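Local atomic coordinates of DNA replication regulator protein HobA (Helicobacter pylori, PDB entry 2UVP), a protein that is required to initiate DNA replication in Helicobacter pylori and increases the binding of the initiator DnaA to the oriC region. Residues Leu56-Asp61 / Asn69-Asn74; Ile89-Asn92 / Tyr97-Asn100. All coordinates share one frame; numbering follows the deposited sequence.

Contact 1 (Leu56-Asp61 / Asn69-Asn74); sequences LLVSAD and NYILSN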
ATOM      1  N   LEU A  56      19.443   2.771   5.439  1.00 14.93           N
ATOM      2  CA  LEU A  56      19.390   1.810   4.339  1.00 13.78           C
ATOM      3  C   LEU A  56      18.139   2.067   3.521  1.00 14.01           C
ATOM      4  O   LEU A  56      17.016   2.030   4.052  1.00 12.93           O
ATOM      5  CB  LEU A  56      19.380   0.362   4.856  1.00 14.65           C
ATOM      6  CG  LEU A  56      20.638  -0.100   5.586  1.00 14.48           C
ATOM      7  CD1 LEU A  56      20.350  -1.433   6.244  1.00 15.16           C
ATOM      8  CD2 LEU A  56      21.791  -0.213   4.597  1.00 17.69           C
ATOM      9  N   LEU A  57      18.332   2.367   2.242  1.00 12.66           N
ATOM     10  CA  LEU A  57      17.202   2.640   1.359  1.00 12.62           C
ATOM     11  C   LEU A  57      17.052   1.385   0.525  1.00 13.10           C
ATOM     12  O   LEU A  57      17.878   1.109  -0.355  1.00 13.82           O
ATOM     13  CB  LEU A  57      17.472   3.866   0.471  1.00 12.51           C
ATOM     14  CG  LEU A  57      17.156   5.246   1.092  1.00 13.18           C
ATOM     15  CD1 LEU A  57      17.886   5.502   2.378  1.00 15.16           C
ATOM     16  CD2 LEU A  57      17.471   6.325   0.028  1.00 14.43           C
ATOM     17  N   VAL A  58      15.996   0.630   0.800  1.00 12.73           N
ATOM     18  CA  VAL A  58      15.882  -0.727   0.276  1.00 13.07           C
ATOM     19  C   VAL A  58      14.945  -0.760  -0.921  1.00 13.09           C
ATOM     20  O   VAL A  58      13.816  -0.243  -0.880  1.00 12.73           O
ATOM     21  CB  VAL A  58      15.376  -1.731   1.376  1.00 13.69           C
ATOM     22  CG1 VAL A  58      15.528  -3.172   0.879  1.00 15.20           C
ATOM     23  CG2 VAL A  58      16.175  -1.583   2.678  1.00 13.06           C
ATOM     24  N   SER A  59      15.405  -1.386  -2.003  1.00 12.36           N
ATOM     25  CA  SER A  59      14.588  -1.551  -3.194  1.00 12.84           C
ATOM     26  C   SER A  59      14.718  -2.990  -3.710  1.00 12.82           C
ATOM     27  O   SER A  59      15.683  -3.699  -3.364  1.00 12.38           O
ATOM     28  CB  SER A  59      15.013  -0.563  -4.296  1.00 13.39           C
ATOM     29  OG  SER A  59      16.379  -0.714  -4.636  1.00 15.15           O
ATOM     30  N   ALA A  60      13.766  -3.397  -4.546  1.00 13.48           N
ATOM     31  CA  ALA A  60      13.777  -4.758  -5.149  1.00 13.48           C
ATOM     32  C   ALA A  60      13.034  -4.730  -6.454  1.00 13.57           C
ATOM     33  O   ALA A  60      12.126  -3.902  -6.650  1.00 13.76           O
ATOM     34  CB  ALA A  60      13.131  -5.766  -4.216  1.00 13.31           C
ATOM     35  N   ASP A  61      13.362  -5.676  -7.333  1.00 13.87           N
ATOM     36  CA  ASP A  61      12.628  -5.822  -8.584  1.00 14.30           C
ATOM     37  C   ASP A  61      11.177  -6.281  -8.354  1.00 15.01           C
ATOM     38  O   ASP A  61      10.796  -6.632  -7.229  1.00 14.36           O
ATOM     39  CB  ASP A  61      13.423  -6.706  -9.585  1.00 14.03           C
ATOM     40  CG  ASP A  61      13.469  -8.185  -9.197  1.00 15.37           C
ATOM     41  OD1 ASP A  61      12.627  -8.668  -8.410  1.00 17.20           O
ATOM     42  OD2 ASP A  61      14.353  -8.892  -9.729  1.00 15.42           O
ATOM     43  N   ASN A  69       9.500  -6.540   1.515  1.00 10.86           N
ATOM     44  CA  ASN A  69       8.628  -6.590   2.687  1.00 12.03           C
ATOM     45  C   ASN A  69       9.272  -7.383   3.828  1.00 11.44           C
ATOM     46  O   ASN A  69       9.268  -6.945   4.997  1.00 12.02           O
ATOM     47  CB  ASN A  69       7.287  -7.192   2.234  1.00 12.43           C
ATOM     48  CG  ASN A  69       6.223  -7.195   3.314  1.00 19.14           C
ATOM     49  OD1 ASN A  69       6.498  -7.401   4.487  1.00 24.04           O
ATOM     50  ND2 ASN A  69       4.965  -7.003   2.891  1.00 26.83           N
ATOM     51  N   TYR A  70       9.852  -8.525   3.480  1.00 10.31           N
ATOM     52  CA  TYR A  70      10.543  -9.377   4.455  1.00  9.59           C
ATOM     53  C   TYR A  70      11.692  -8.627   5.127  1.00 10.24           C
ATOM     54  O   TYR A  70      11.836  -8.693   6.343  1.00 11.49           O
ATOM     55  CB  TYR A  70      11.089 -10.586   3.726  1.00  9.22           C
ATOM     56  CG  TYR A  70      11.720 -11.629   4.627  1.00  9.38           C
ATOM     57  CD1 TYR A  70      10.945 -12.578   5.274  1.00  9.27           C
ATOM     58  CD2 TYR A  70      13.110 -11.672   4.795  1.00 10.32           C
ATOM     59  CE1 TYR A  70      11.539 -13.562   6.092  1.00  8.41           C
ATOM     60  CE2 TYR A  70      13.715 -12.647   5.610  1.00 10.45           C
ATOM     61  CZ  TYR A  70      12.920 -13.589   6.241  1.00  9.15           C
ATOM     62  OH  TYR A  70      13.461 -14.578   7.045  1.00 10.08           O
ATOM     63  N   ILE A  71      12.484  -7.906   4.346  1.00  9.78           N
ATOM     64  CA  ILE A  71      13.609  -7.142   4.928  1.00 10.47           C
ATOM     65  C   ILE A  71      13.096  -6.115   5.949  1.00 11.04           C
ATOM     66  O   ILE A  71      13.575  -6.035   7.083  1.00  9.88           O
ATOM     67  CB  ILE A  71      14.439  -6.484   3.811  1.00 10.74           C
ATOM     68  CG1 ILE A  71      15.207  -7.567   3.027  1.00 10.01           C
ATOM     69  CG2 ILE A  71      15.410  -5.437   4.382  1.00 11.03           C
ATOM     70  CD1 ILE A  71      15.837  -7.043   1.732  1.00 10.24           C
ATOM     71  N   LEU A  72      12.123  -5.314   5.529  1.00 12.16           N
ATOM     72  CA  LEU A  72      11.580  -4.278   6.395  1.00 13.27           C
ATOM     73  C   LEU A  72      10.984  -4.852   7.682  1.00 13.01           C
ATOM     74  O   LEU A  72      11.254  -4.346   8.773  1.00 14.45           O
ATOM     75  CB  LEU A  72      10.524  -3.474   5.639  1.00 13.08           C
ATOM     76  CG  LEU A  72      10.931  -2.377   4.639  1.00 19.93           C
ATOM     77  CD1 LEU A  72      12.328  -2.453   4.098  1.00 21.59           C
ATOM     78  CD2 LEU A  72       9.908  -2.358   3.495  1.00 20.04           C
ATOM     79  N   SER A  73      10.191  -5.916   7.573  1.00 12.43           N
ATOM     80  CA  SER A  73       9.523  -6.437   8.763  1.00 13.19           C
ATOM     81  C   SER A  73      10.475  -7.174   9.678  1.00 12.81           C
ATOM     82  O   SER A  73      10.265  -7.191  10.892  1.00 13.44           O
ATOM     83  CB  SER A  73       8.329  -7.354   8.437  1.00 13.78           C
ATOM     84  OG  SER A  73       8.718  -8.445   7.646  1.00 16.65           O
ATOM     85  N   ASN A  74      11.501  -7.800   9.118  1.00 12.21           N
ATOM     86  CA  ASN A  74      12.475  -8.472   9.975  1.00 12.50           C
ATOM     87  C   ASN A  74      13.427  -7.508  10.666  1.00 12.88           C
ATOM     88  O   ASN A  74      13.788  -7.721  11.838  1.00 13.05           O
ATOM     89  CB  ASN A  74      13.272  -9.563   9.247  1.00 12.15           C
ATOM     90  CG  ASN A  74      12.462 -10.822   9.030  1.00 14.78           C
ATOM     91  OD1 ASN A  74      11.578 -10.875   8.171  1.00 16.77           O
ATOM     92  ND2 ASN A  74      12.749 -11.841   9.819  1.00 12.63           N
TER

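Contact 2 (Ile89-Asn92 / Tyr97-Asn100); sequences IDFN and YPKN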
ATOM      1  N   ILE A  89      14.450   2.207   5.115  1.00 14.94           N
ATOM      2  CA  ILE A  89      13.431   2.890   4.340  1.00 15.09           C
ATOM      3  C   ILE A  89      13.054   2.042   3.132  1.00 14.71           C
ATOM      4  O   ILE A  89      13.929   1.450   2.488  1.00 14.87           O
ATOM      5  CB  ILE A  89      13.958   4.260   3.855  1.00 16.20           C
ATOM      6  CG1 ILE A  89      14.155   5.226   5.044  1.00 17.67           C
ATOM      7  CG2 ILE A  89      13.070   4.869   2.773  1.00 16.53           C
ATOM      8  CD1 ILE A  89      15.560   5.527   5.273  1.00 23.65           C
ATOM      9  N   ASP A  90      11.748   1.978   2.842  1.00 14.08           N
ATOM     10  CA  ASP A  90      11.239   1.352   1.632  1.00 14.18           C
ATOM     11  C   ASP A  90      11.437   2.331   0.466  1.00 15.00           C
ATOM     12  O   ASP A  90      10.666   3.277   0.280  1.00 13.19           O
ATOM     13  CB  ASP A  90       9.761   0.973   1.806  1.00 14.42           C
ATOM     14  CG  ASP A  90       9.158   0.326   0.559  1.00 14.56           C
ATOM     15  OD1 ASP A  90       9.743   0.427  -0.544  1.00 14.83           O
ATOM     16  OD2 ASP A  90       8.058  -0.265   0.707  1.00 16.51           O
ATOM     17  N   PHE A  91      12.491   2.102  -0.310  1.00 14.78           N
ATOM     18  CA  PHE A  91      12.816   2.977  -1.418  1.00 15.34           C
ATOM     19  C   PHE A  91      11.850   2.807  -2.592  1.00 15.34           C
ATOM     20  O   PHE A  91      11.491   3.806  -3.233  1.00 15.93           O
ATOM     21  CB  PHE A  91      14.285   2.767  -1.834  1.00 15.71           C
ATOM     22  CG  PHE A  91      14.775   3.739  -2.886  1.00 17.43           C
ATOM     23  CD1 PHE A  91      14.554   5.102  -2.758  1.00 17.60           C
ATOM     24  CD2 PHE A  91      15.520   3.282  -3.972  1.00 20.66           C
ATOM     25  CE1 PHE A  91      15.016   6.001  -3.730  1.00 18.72           C
ATOM     26  CE2 PHE A  91      15.993   4.171  -4.946  1.00 21.57           C
ATOM     27  CZ  PHE A  91      15.739   5.536  -4.818  1.00 20.00           C
ATOM     28  N   ASN A  92      11.400   1.574  -2.857  1.00 14.91           N
ATOM     29  CA  ASN A  92      10.396   1.324  -3.908  1.00 14.90           C
ATOM     30  C   ASN A  92       9.215   2.250  -3.726  1.00 14.67           C
ATOM     31  O   ASN A  92       8.648   2.706  -4.705  1.00 14.76           O
ATOM     32  CB  ASN A  92       9.827  -0.109  -3.885  1.00 15.29           C
ATOM     33  CG  ASN A  92      10.670  -1.125  -4.678  1.00 17.28           C
ATOM     34  OD1 ASN A  92      10.153  -2.156  -5.141  1.00 23.02           O
ATOM     35  ND2 ASN A  92      11.932  -0.874  -4.795  1.00 15.43           N
ATOM     36  N   TYR A  97      11.884   7.453  -5.733  1.00 21.56           N
ATOM     37  CA  TYR A  97      12.218   6.346  -6.607  1.00 23.26           C
ATOM     38  C   TYR A  97      12.230   6.868  -8.045  1.00 24.97           C
ATOM     39  O   TYR A  97      11.277   7.526  -8.463  1.00 23.95           O
ATOM     40  CB  TYR A  97      11.220   5.211  -6.464  1.00 23.24           C
ATOM     41  CG  TYR A  97      11.663   3.978  -7.198  1.00 23.21           C
ATOM     42  CD1 TYR A  97      12.420   2.994  -6.560  1.00 22.40           C
ATOM     43  CD2 TYR A  97      11.331   3.796  -8.545  1.00 24.70           C
ATOM     44  CE1 TYR A  97      12.818   1.835  -7.250  1.00 23.52           C
ATOM     45  CE2 TYR A  97      11.737   2.658  -9.240  1.00 24.93           C
ATOM     46  CZ  TYR A  97      12.478   1.686  -8.581  1.00 24.07           C
ATOM     47  OH  TYR A  97      12.877   0.566  -9.288  1.00 24.04           O
ATOM     48  N   PRO A  98      13.322   6.604  -8.783  1.00 27.08           N
ATOM     49  CA  PRO A  98      13.471   7.178 -10.119  1.00 29.79           C
ATOM     50  C   PRO A  98      12.673   6.399 -11.139  1.00 32.60           C
ATOM     51  O   PRO A  98      13.065   5.297 -11.536  1.00 34.05           O
ATOM     52  CB  PRO A  98      14.964   7.030 -10.392  1.00 29.33           C
ATOM     53  CG  PRO A  98      15.341   5.778  -9.634  1.00 28.68           C
ATOM     54  CD  PRO A  98      14.486   5.776  -8.403  1.00 27.12           C
ATOM     55  N   LYS A  99      11.531   6.942 -11.514  1.00 35.64           N
ATOM     56  CA  LYS A  99      10.852   6.497 -12.716  1.00 38.71           C
ATOM     57  C   LYS A  99      11.475   7.233 -13.898  1.00 40.04           C
ATOM     58  O   LYS A  99      11.869   6.607 -14.888  1.00 40.93           O
ATOM     59  CB  LYS A  99       9.349   6.731 -12.600  1.00 38.86           C
ATOM     60  CG  LYS A  99       8.657   5.573 -11.911  1.00 40.47           C
ATOM     61  CD  LYS A  99       7.924   5.997 -10.659  1.00 41.49           C
ATOM     62  CE  LYS A  99       7.587   4.767  -9.821  1.00 43.15           C
ATOM     63  NZ  LYS A  99       7.171   5.102  -8.424  1.00 43.07           N
ATOM     64  N   ASN A 100      11.589   8.556 -13.774  1.00 41.87           N
ATOM     65  CA  ASN A 100      12.369   9.386 -14.706  1.00 42.97           C
ATOM     66  C   ASN A 100      12.271  10.853 -14.292  1.00 43.18           C
ATOM     67  O   ASN A 100      11.158  11.374 -14.242  1.00 43.98           O
ATOM     68  CB  ASN A 100      11.856   9.222 -16.137  1.00 43.45           C
ATOM     69  CG  ASN A 100      12.937   9.434 -17.170  1.00 44.61           C
ATOM     70  OD1 ASN A 100      12.722  10.114 -18.173  1.00 46.33           O
ATOM     71  ND2 ASN A 100      14.113   8.847 -16.934  1.00 45.93           N
TER
HETATM   72  O   HOH W   1       7.531   4.988  -5.487  1.00 22.91           O

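Contact 1 (Leu56-Asp61 / Asn69-Asn74)
Segment 56-61 runs past segment 69-74 with Val-58 opposed to Ile-71, their CA atoms 8.2 Å apart, a separation bridged by side chains alone. Val-58 is the one residue of 56-61 that touches segment 69-74, and it meets two consecutive helical residues with different atoms. Its CG1 branch lies anti to the backbone N (chi1 -169°) and meets Ile-71, 4.0 Å from CD1 at the end of the extended isoleucine chain and 4.2 Å from the CG2 branch. The two side chains run at a slant to one another, with CG1 beside both CD1 and CG2 of the isoleucine. Leu-72 comes in differently. Its CB points to the side of the strand segment, and only the end of the chain bends in, sliding past Val-58 in the opposite direction until CD1 is 4.1 Å from Val-58 CB and 4.2 Å from Val-58 CG2. A chi2 of 20°, far from a staggered value, brings that methyl inward. Both valine methyls are thus engaged, in a purely apolar and mostly buried contact. Trp-119 and Phe-169 pack on Ile-71, while Val-88 touches both Val-58 and Leu-72. Strand, helix and the following strand 88-90 form a beta-alpha-beta unit, the building block of a parallel alpha/beta fold, consistent with the protein's place in the SIS clan.

Contact 2 (Ile89-Asn92 / Tyr97-Asn100)
Aromatic packing of Phe-91 against Tyr-97 closes a short loop beyond strand 88-90, an edge strand of the parallel sheet within this chain of alpha/beta fold, where the chain turns back before helix 102-112. Asn-92 and Tyr-97 come closest in the backbone, 6.0 Å between CA atoms. Tyr-97, Phe-91 and Asn-92 carry most of the packing, with a smaller share from Pro-98. The rings of Phe-91 and Tyr-97 meet obliquely, their planes 51° apart. Tyr-97 CD1 lies over one face of the phenylalanine ring, displaced toward its rim and 4.0 Å from Phe-91 CD2. A chi1 of -174° swings the Phe-91 ring away from its own backbone N toward the returning loop, and its far end, CZ, comes to 3.8 Å from Pro-98 CD. The proline and tyrosine therefore sit against the same phenylalanine. Leu-129 of helix 127-133 touches both aromatic residues, and Phe-118 and Ile-109 also pack against Phe-91, so this ring joins the loop to the core. The tyrosine is further fitted to the backbone of the turn: Phe-91 O lies at its ring edge, 3.5 Å from Tyr-97 CD1, and Asn-92 CA is 3.7 Å from the same carbon. At the polar end, a water donates a 2.7 Å hydrogen bond to Asn-92 O and accepts a weak one from Lys-99 NZ, which lies 3.0 Å from the water oxygen.

From the N terminus, the chain runs along strand 55-60 and returns through helix 65-75, where contact 1 closes the first half of the beta-alpha-beta unit. It then enters strand 88-90, and contact 2 shuts a shorter loop after that strand. The two are in series, neither enclosing nor crossing the other. Their centres lie about 12 Å apart, yet they meet through the sheet: strands 55-60 and 88-90 are parallel neighbours, with probable hydrogen bonds from Ile-89 N to Leu-56 O and from Phe-91 N to Val-58 O. Contact 1 ties a helix to the sheet, whereas contact 2 ties the loop leading to helix 102-112 to the end of strand 88-90.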